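Local coordinates for erythromycin C-12 hydroxylase (Saccharopolyspora erythraea, PDB 2JJN), which hydroxylates erythromycin D at C-12 of its macrolactone ring to give erythromycin C, using heme, molecular oxygen and NADPH, at residues F69-T74 with M291-T296; F133-V138 with R397-L402. The protein carries 2 engineered substitutions. All coordinates share one frame; numbering follows the deposited sequence. Where two conformers were deposited one is given.

Interaction 1: residues F69-T74 with M291-T296; sequences FSSDPT and MQRTTT. With HEM (protoporphyrin IX containing Fe), chain B.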
loop_
_atom_site.group_PDB
_atom_site.type_symbol
_atom_site.label_atom_id
_atom_site.label_comp_id
_atom_site.label_asym_id
_atom_site.label_seq_id
_atom_site.Cartn_x
_atom_site.Cartn_y
_atom_site.Cartn_z
ATOM N N PHE A 69 16.084 14.014 -3.732
ATOM C CA PHE A 69 14.958 13.313 -4.290
ATOM C C PHE A 69 13.697 13.687 -3.535
ATOM O O PHE A 69 13.347 13.074 -2.542
ATOM C CB PHE A 69 15.199 11.789 -4.252
ATOM C CG PHE A 69 16.403 11.379 -5.068
ATOM C CD1 PHE A 69 17.592 11.116 -4.412
ATOM C CD2 PHE A 69 16.328 11.281 -6.466
ATOM C CE1 PHE A 69 18.767 10.737 -5.143
ATOM C CE2 PHE A 69 17.502 10.899 -7.240
ATOM C CZ PHE A 69 18.691 10.613 -6.554
ATOM N N SER A 70 13.050 14.713 -4.056
ATOM C CA SER A 70 11.835 15.261 -3.435
ATOM C C SER A 70 10.628 14.347 -3.568
ATOM O O SER A 70 10.510 13.608 -4.554
ATOM C CB SER A 70 11.553 16.641 -4.049
ATOM O OG SER A 70 10.237 17.073 -3.659
ATOM N N SER A 71 9.719 14.389 -2.573
ATOM C CA SER A 71 8.492 13.652 -2.648
ATOM C C SER A 71 7.365 14.453 -3.242
ATOM O O SER A 71 6.259 13.948 -3.352
ATOM C CB SER A 71 8.068 13.140 -1.262
ATOM O OG SER A 71 8.904 12.078 -0.882
ATOM N N ASP A 72 7.647 15.686 -3.632
ATOM C CA ASP A 72 6.634 16.555 -4.203
ATOM C C ASP A 72 6.592 16.296 -5.713
ATOM O O ASP A 72 7.504 16.738 -6.415
ATOM C CB ASP A 72 7.013 17.983 -3.862
ATOM C CG ASP A 72 6.003 19.006 -4.381
ATOM O OD1 ASP A 72 6.287 20.195 -4.198
ATOM O OD2 ASP A 72 5.001 18.586 -4.988
ATOM N N PRO A 73 5.561 15.580 -6.222
ATOM C CA PRO A 73 5.585 15.272 -7.669
ATOM C C PRO A 73 5.252 16.476 -8.505
ATOM O O PRO A 73 5.523 16.444 -9.721
ATOM C CB PRO A 73 4.459 14.252 -7.865
ATOM C CG PRO A 73 3.520 14.472 -6.708
ATOM C CD PRO A 73 4.342 15.051 -5.563
ATOM N N THR A 74 4.669 17.502 -7.872
ATOM C CA THR A 74 4.109 18.656 -8.584
ATOM C C THR A 74 5.235 19.497 -9.190
ATOM O O THR A 74 5.018 20.255 -10.148
ATOM C CB THR A 74 3.139 19.561 -7.696
ATOM O OG1 THR A 74 3.863 20.338 -6.727
ATOM C CG2 THR A 74 2.079 18.729 -6.977
ATOM N N MET A 291 7.818 3.559 -6.043
ATOM C CA MET A 291 7.526 4.875 -5.463
ATOM C C MET A 291 8.142 5.935 -6.337
ATOM O O MET A 291 9.065 5.636 -7.031
ATOM C CB MET A 291 8.068 5.037 -4.021
ATOM C CG MET A 291 7.204 4.335 -3.017
ATOM S SD MET A 291 8.194 2.927 -2.712
ATOM C CE MET A 291 9.212 3.575 -1.394
ATOM N N GLN A 292 7.610 7.152 -6.291
ATOM C CA GLN A 292 8.090 8.229 -7.151
ATOM C C GLN A 292 8.729 9.327 -6.363
ATOM O O GLN A 292 8.294 9.650 -5.238
ATOM C CB GLN A 292 6.929 8.850 -7.975
ATOM C CG GLN A 292 6.528 7.876 -9.126
ATOM C CD GLN A 292 5.594 6.767 -8.661
ATOM O OE1 GLN A 292 5.790 5.568 -8.947
ATOM N NE2 GLN A 292 4.561 7.164 -7.947
ATOM N N ARG A 293 9.796 9.861 -6.948
ATOM C CA ARG A 293 10.514 11.067 -6.427
ATOM C C ARG A 293 10.761 12.037 -7.576
ATOM O O ARG A 293 10.609 11.672 -8.742
ATOM C CB ARG A 293 11.845 10.686 -5.741
ATOM C CG ARG A 293 11.676 9.719 -4.581
ATOM C CD ARG A 293 10.940 10.456 -3.429
ATOM N NE ARG A 293 10.980 9.713 -2.159
ATOM C CZ ARG A 293 9.985 8.950 -1.702
ATOM N NH1 ARG A 293 8.891 8.710 -2.431
ATOM N NH2 ARG A 293 10.072 8.439 -0.479
ATOM N N THR A 294 11.144 13.270 -7.242
ATOM C CA THR A 294 11.553 14.211 -8.300
ATOM C C THR A 294 12.916 14.782 -7.928
ATOM O O THR A 294 13.125 15.175 -6.796
ATOM C CB THR A 294 10.524 15.324 -8.468
ATOM O OG1 THR A 294 10.307 15.972 -7.212
ATOM C CG2 THR A 294 9.229 14.761 -9.010
ATOM N N THR A 295 13.863 14.817 -8.863
ATOM C CA THR A 295 15.173 15.366 -8.512
ATOM C C THR A 295 15.095 16.891 -8.372
ATOM O O THR A 295 14.439 17.580 -9.168
ATOM C CB THR A 295 16.229 15.046 -9.581
ATOM O OG1 THR A 295 15.763 15.491 -10.846
ATOM C CG2 THR A 295 16.429 13.527 -9.661
ATOM N N THR A 296 15.787 17.388 -7.370
ATOM C CA THR A 296 15.816 18.851 -7.140
ATOM C C THR A 296 17.053 19.501 -7.759
ATOM O O THR A 296 17.180 20.727 -7.741
ATOM C CB THR A 296 15.814 19.174 -5.645
ATOM O OG1 THR A 296 16.982 18.643 -5.001
ATOM C CG2 THR A 296 14.562 18.535 -5.030
HETATM C CHA HEM B . 3.657 5.604 3.476
HETATM C CHB HEM B . 3.294 1.016 1.856
HETATM C CHC HEM B . -0.533 0.330 4.749
HETATM C CHD HEM B . -0.662 5.092 5.734
HETATM C C1A HEM B . 3.895 4.391 2.863
HETATM C C2A HEM B . 5.019 4.128 1.957
HETATM C C3A HEM B . 4.911 2.877 1.500
HETATM C C4A HEM B . 3.721 2.294 2.086
HETATM C CMA HEM B . 5.845 2.163 0.499
HETATM C CAA HEM B . 6.148 5.119 1.620
HETATM C CBA HEM B . 5.739 6.083 0.521
HETATM C CGA HEM B . 6.923 6.895 -0.009
HETATM O O1A HEM B . 8.070 6.723 0.491
HETATM O O2A HEM B . 6.664 7.750 -0.914
HETATM C C1B HEM B . 2.217 0.427 2.520
HETATM C C2B HEM B . 1.841 -0.960 2.417
HETATM C C3B HEM B . 0.778 -1.158 3.230
HETATM C C4B HEM B . 0.488 0.133 3.844
HETATM C CMB HEM B . 2.631 -1.919 1.501
HETATM C CAB HEM B . -0.071 -2.414 3.505
HETATM C CBB HEM B . 0.486 -3.582 3.498
HETATM C C1C HEM B . -0.899 1.556 5.261
HETATM C C2C HEM B . -2.023 1.783 6.155
HETATM C C3C HEM B . -2.061 3.105 6.428
HETATM C C4C HEM B . -0.948 3.748 5.725
HETATM C CMC HEM B . -2.948 0.640 6.652
HETATM C CAC HEM B . -3.066 3.901 7.282
HETATM C CBC HEM B . -3.569 3.443 8.428
HETATM C C1D HEM B . 0.469 5.620 5.189
HETATM C C2D HEM B . 0.785 7.010 5.264
HETATM C C3D HEM B . 2.112 7.167 4.595
HETATM C C4D HEM B . 2.486 5.856 4.154
HETATM C CMD HEM B . -0.070 8.140 5.911
HETATM C CAD HEM B . 2.915 8.463 4.379
HETATM C CBD HEM B . 3.928 8.688 5.517
HETATM C CGD HEM B . 4.773 9.889 5.222
HETATM O O1D HEM B . 4.780 10.390 4.084
HETATM O O2D HEM B . 5.455 10.349 6.162
HETATM N NA HEM B . 3.118 3.223 2.945
HETATM N NB HEM B . 1.348 1.107 3.369
HETATM N NC HEM B . -0.305 2.780 5.018
HETATM N ND HEM B . 1.510 4.948 4.517
HETATM FE FE HEM B . 1.518 2.965 4.076
HETATM O O HOH W 1 13.752 10.449 -1.444
HETATM O O HOH W 2 6.465 11.545 -5.322
HETATM O O HOH W 3 0.352 3.431 2.249
#
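S70 and T294 form the hydrogen-bonded antiparallel pair that fastens the short edge strand 69-70 onto strand 290-295 of the P450 beta-sheet, the strand that also carries a heme-binding arginine. S70 N donates to T294 O and T294 N returns a bond to S70 O, each 2.8 Å long. R293, next along the strand, is the side chain to follow. R293 CB packs against F69 CB (3.8 Å), and CG stays near that same carbon. A bend at chi2 (-68°) then turns the chain past the edge strand, where CD passes S70 O and S71 OG. NE donates to a water that also contacts F69 O. S71 OG stands 3.3 Å above the centre of the guanidinium, covering one face without a hydrogen bond to NE. At the tip, the terminal nitrogens take one heme propionate side by side: R293 NH2 reaches HEM O1A at 2.8 Å, almost straight at 176°, and NH1 reaches HEM O2A. NH1 also bonds to Q292 O, which lies in the guanidinium plane; these three bonds, with that from NE to water, hold the R293 guanidinium in place. H95, R99 and H351 also hydrogen-bond to the heme. S70 OG accepts from D72 N in an ST turn and also bonds to D91. On the opposite face of the sheet, T295 CG2 meets the F69 ring at CE2. In the modelled conformer, one of two, T294 OG1, swung between its own N and carbonyl carbon (chi1 55°), donates to D72 O at 3.0 Å, from above the carbonyl plane.

Interaction 2: residues F133-V138 with R397-L402; sequences FDLVDV and RHLPVL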
loop_
_atom_site.group_PDB
_atom_site.type_symbol
_atom_site.label_atom_id
_atom_site.label_comp_id
_atom_site.label_asym_id
_atom_site.label_seq_id
_atom_site.Cartn_x
_atom_site.Cartn_y
_atom_site.Cartn_z
ATOM N N PHE A 133 -16.347 -18.153 -3.215
ATOM C CA PHE A 133 -16.624 -16.722 -3.080
ATOM C C PHE A 133 -15.396 -15.942 -3.511
ATOM O O PHE A 133 -14.325 -16.521 -3.668
ATOM C CB PHE A 133 -17.008 -16.355 -1.635
ATOM C CG PHE A 133 -15.950 -16.688 -0.605
ATOM C CD1 PHE A 133 -14.999 -15.714 -0.237
ATOM C CD2 PHE A 133 -15.938 -17.924 0.050
ATOM C CE1 PHE A 133 -14.052 -15.959 0.768
ATOM C CE2 PHE A 133 -14.974 -18.219 1.030
ATOM C CZ PHE A 133 -13.993 -17.245 1.376
ATOM N N ASP A 134 -15.595 -14.637 -3.721
ATOM C CA ASP A 134 -14.501 -13.766 -4.087
ATOM C C ASP A 134 -13.888 -13.253 -2.787
ATOM O O ASP A 134 -14.576 -12.558 -2.043
ATOM C CB ASP A 134 -15.001 -12.598 -4.935
ATOM C CG ASP A 134 -13.957 -11.552 -5.148
ATOM O OD1 ASP A 134 -14.338 -10.379 -5.414
ATOM O OD2 ASP A 134 -12.757 -11.832 -5.025
ATOM N N LEU A 135 -12.630 -13.603 -2.493
ATOM C CA LEU A 135 -12.010 -13.104 -1.279
ATOM C C LEU A 135 -11.996 -11.580 -1.214
ATOM O O LEU A 135 -12.086 -10.998 -0.145
ATOM C CB LEU A 135 -10.559 -13.621 -1.198
ATOM C CG LEU A 135 -9.799 -13.242 0.069
ATOM C CD1 LEU A 135 -10.415 -13.976 1.202
ATOM C CD2 LEU A 135 -8.333 -13.550 -0.086
ATOM N N VAL A 136 -11.872 -10.920 -2.374
ATOM C CA VAL A 136 -11.784 -9.465 -2.360
ATOM C C VAL A 136 -13.158 -8.846 -2.001
ATOM O O VAL A 136 -13.282 -8.064 -1.070
ATOM C CB VAL A 136 -11.264 -8.930 -3.716
ATOM C CG1 VAL A 136 -11.278 -7.391 -3.722
ATOM C CG2 VAL A 136 -9.874 -9.439 -3.997
ATOM N N ASP A 137 -14.216 -9.159 -2.766
ATOM C CA ASP A 137 -15.508 -8.621 -2.454
ATOM C C ASP A 137 -15.978 -8.960 -1.036
ATOM O O ASP A 137 -16.649 -8.138 -0.390
ATOM C CB ASP A 137 -16.582 -9.105 -3.449
ATOM C CG ASP A 137 -16.498 -8.442 -4.788
ATOM O OD1 ASP A 137 -15.698 -7.506 -4.993
ATOM O OD2 ASP A 137 -17.232 -8.936 -5.678
ATOM N N VAL A 138 -15.636 -10.175 -0.563
ATOM C CA VAL A 138 -16.197 -10.657 0.710
ATOM C C VAL A 138 -15.437 -10.068 1.896
ATOM O O VAL A 138 -16.043 -9.673 2.902
ATOM C CB VAL A 138 -16.193 -12.189 0.814
ATOM C CG1 VAL A 138 -16.495 -12.671 2.254
ATOM C CG2 VAL A 138 -17.248 -12.758 -0.139
ATOM N N ARG A 397 -7.569 -7.732 -8.966
ATOM C CA ARG A 397 -8.787 -6.989 -8.683
ATOM C C ARG A 397 -9.845 -7.812 -7.932
ATOM O O ARG A 397 -10.610 -7.284 -7.142
ATOM C CB ARG A 397 -9.404 -6.496 -9.989
ATOM C CG ARG A 397 -8.493 -5.491 -10.690
ATOM C CD ARG A 397 -8.692 -5.435 -12.213
ATOM N NE ARG A 397 -10.074 -5.120 -12.542
ATOM C CZ ARG A 397 -10.594 -5.222 -13.767
ATOM N NH1 ARG A 397 -9.847 -5.614 -14.790
ATOM N NH2 ARG A 397 -11.871 -4.918 -13.961
ATOM N N HIS A 398 -9.838 -9.106 -8.234
ATOM C CA HIS A 398 -10.662 -10.074 -7.549
ATOM C C HIS A 398 -9.862 -11.302 -7.281
ATOM O O HIS A 398 -8.815 -11.505 -7.903
ATOM C CB HIS A 398 -11.868 -10.391 -8.427
ATOM C CG HIS A 398 -12.763 -9.207 -8.562
ATOM N ND1 HIS A 398 -13.575 -8.793 -7.530
ATOM C CD2 HIS A 398 -12.875 -8.272 -9.538
ATOM C CE1 HIS A 398 -14.176 -7.662 -7.870
ATOM N NE2 HIS A 398 -13.792 -7.340 -9.096
ATOM N N LEU A 399 -10.338 -12.139 -6.383
ATOM C CA LEU A 399 -9.639 -13.391 -6.119
ATOM C C LEU A 399 -10.693 -14.445 -5.738
ATOM O O LEU A 399 -10.978 -14.697 -4.573
ATOM C CB LEU A 399 -8.628 -13.204 -4.943
ATOM C CG LEU A 399 -7.658 -14.396 -4.905
ATOM C CD1 LEU A 399 -6.586 -14.298 -6.017
ATOM C CD2 LEU A 399 -6.961 -14.530 -3.515
ATOM N N PRO A 400 -11.307 -15.062 -6.749
ATOM C CA PRO A 400 -12.224 -16.149 -6.468
ATOM C C PRO A 400 -11.465 -17.244 -5.777
ATOM O O PRO A 400 -10.363 -17.635 -6.210
ATOM C CB PRO A 400 -12.668 -16.599 -7.878
ATOM C CG PRO A 400 -12.319 -15.441 -8.785
ATOM C CD PRO A 400 -11.131 -14.769 -8.182
ATOM N N VAL A 401 -12.024 -17.718 -4.678
ATOM C CA VAL A 401 -11.383 -18.820 -3.956
ATOM C C VAL A 401 -12.372 -19.937 -3.690
ATOM O O VAL A 401 -13.601 -19.766 -3.739
ATOM C CB VAL A 401 -10.803 -18.322 -2.590
ATOM C CG1 VAL A 401 -9.630 -17.349 -2.846
ATOM C CG2 VAL A 401 -11.937 -17.624 -1.766
ATOM N N LEU A 402 -11.795 -21.097 -3.374
ATOM C CA LEU A 402 -12.585 -22.268 -3.005
ATOM C C LEU A 402 -12.059 -22.776 -1.679
ATOM O O LEU A 402 -10.838 -22.966 -1.511
ATOM C CB LEU A 402 -12.446 -23.357 -4.069
ATOM C CG LEU A 402 -12.979 -23.038 -5.464
ATOM C CD1 LEU A 402 -12.443 -24.019 -6.510
ATOM C CD2 LEU A 402 -14.488 -23.002 -5.467
#
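D134 sits where strand 132-134 runs into helix 135-140, and its carboxylate serves two jobs: it N-caps the helix and binds the 397-402 segment, whose strand 400-402 is the middle one of a small antiparallel sheet. Four N-H groups converge on it. D134 OD1 accepts from H398 ND1 (2.8 Å) and from D137 N, which reach it from opposite faces of the carboxylate. D134 OD2 is shared likewise, with L399 N at 2.8 Å on the syn side and V136 N on the other face. Having CG anti to the backbone N (chi1 170°) places both oxygens between the first turn of the helix and the H398-L399 backbone. The imidazole presents its edge to D134 OD1, its plane turned 62° from the carboxylate; D137 OD1 lies at the same edge, 3.3 Å from H398 CE1, and the two negative groups would tend to favour a protonated ring. L399 O is satisfied by L135 N, so the helix start is tied to the strand by backbone too. One residue pair further along, F133 and V401 exchange both backbone bonds, that from V401 N to F133 O being nearly straight. Among the apolar side chains, L135 CD2 meets L399 CD2, and both residues pack on V254 of helix 228-259. V401 CG2 makes a CH-pi contact over one face of the F133 ring, 3.8 Å from its centroid.

From the N terminus, the chain lays down strand 69-70 and the turn after it, then reaches 133-138 before either partner has been made. Interaction 1 closes first, when 291-296 returns to the edge strand after 216 mostly helical residues. Interaction 2 closes when 397-402, near the C-terminal end, comes back to 133-138 across 258 residues. The segments alternate along the sequence, so the two loops cross. Interaction 1 adds edge strand 69-70 to the mixed sheet beside a heme propionate; interaction 2 joins the three-stranded sheet and the start of helix 135-140. They lie on opposite sides of the chain's centre, their own centres 35 Å apart, and do not touch.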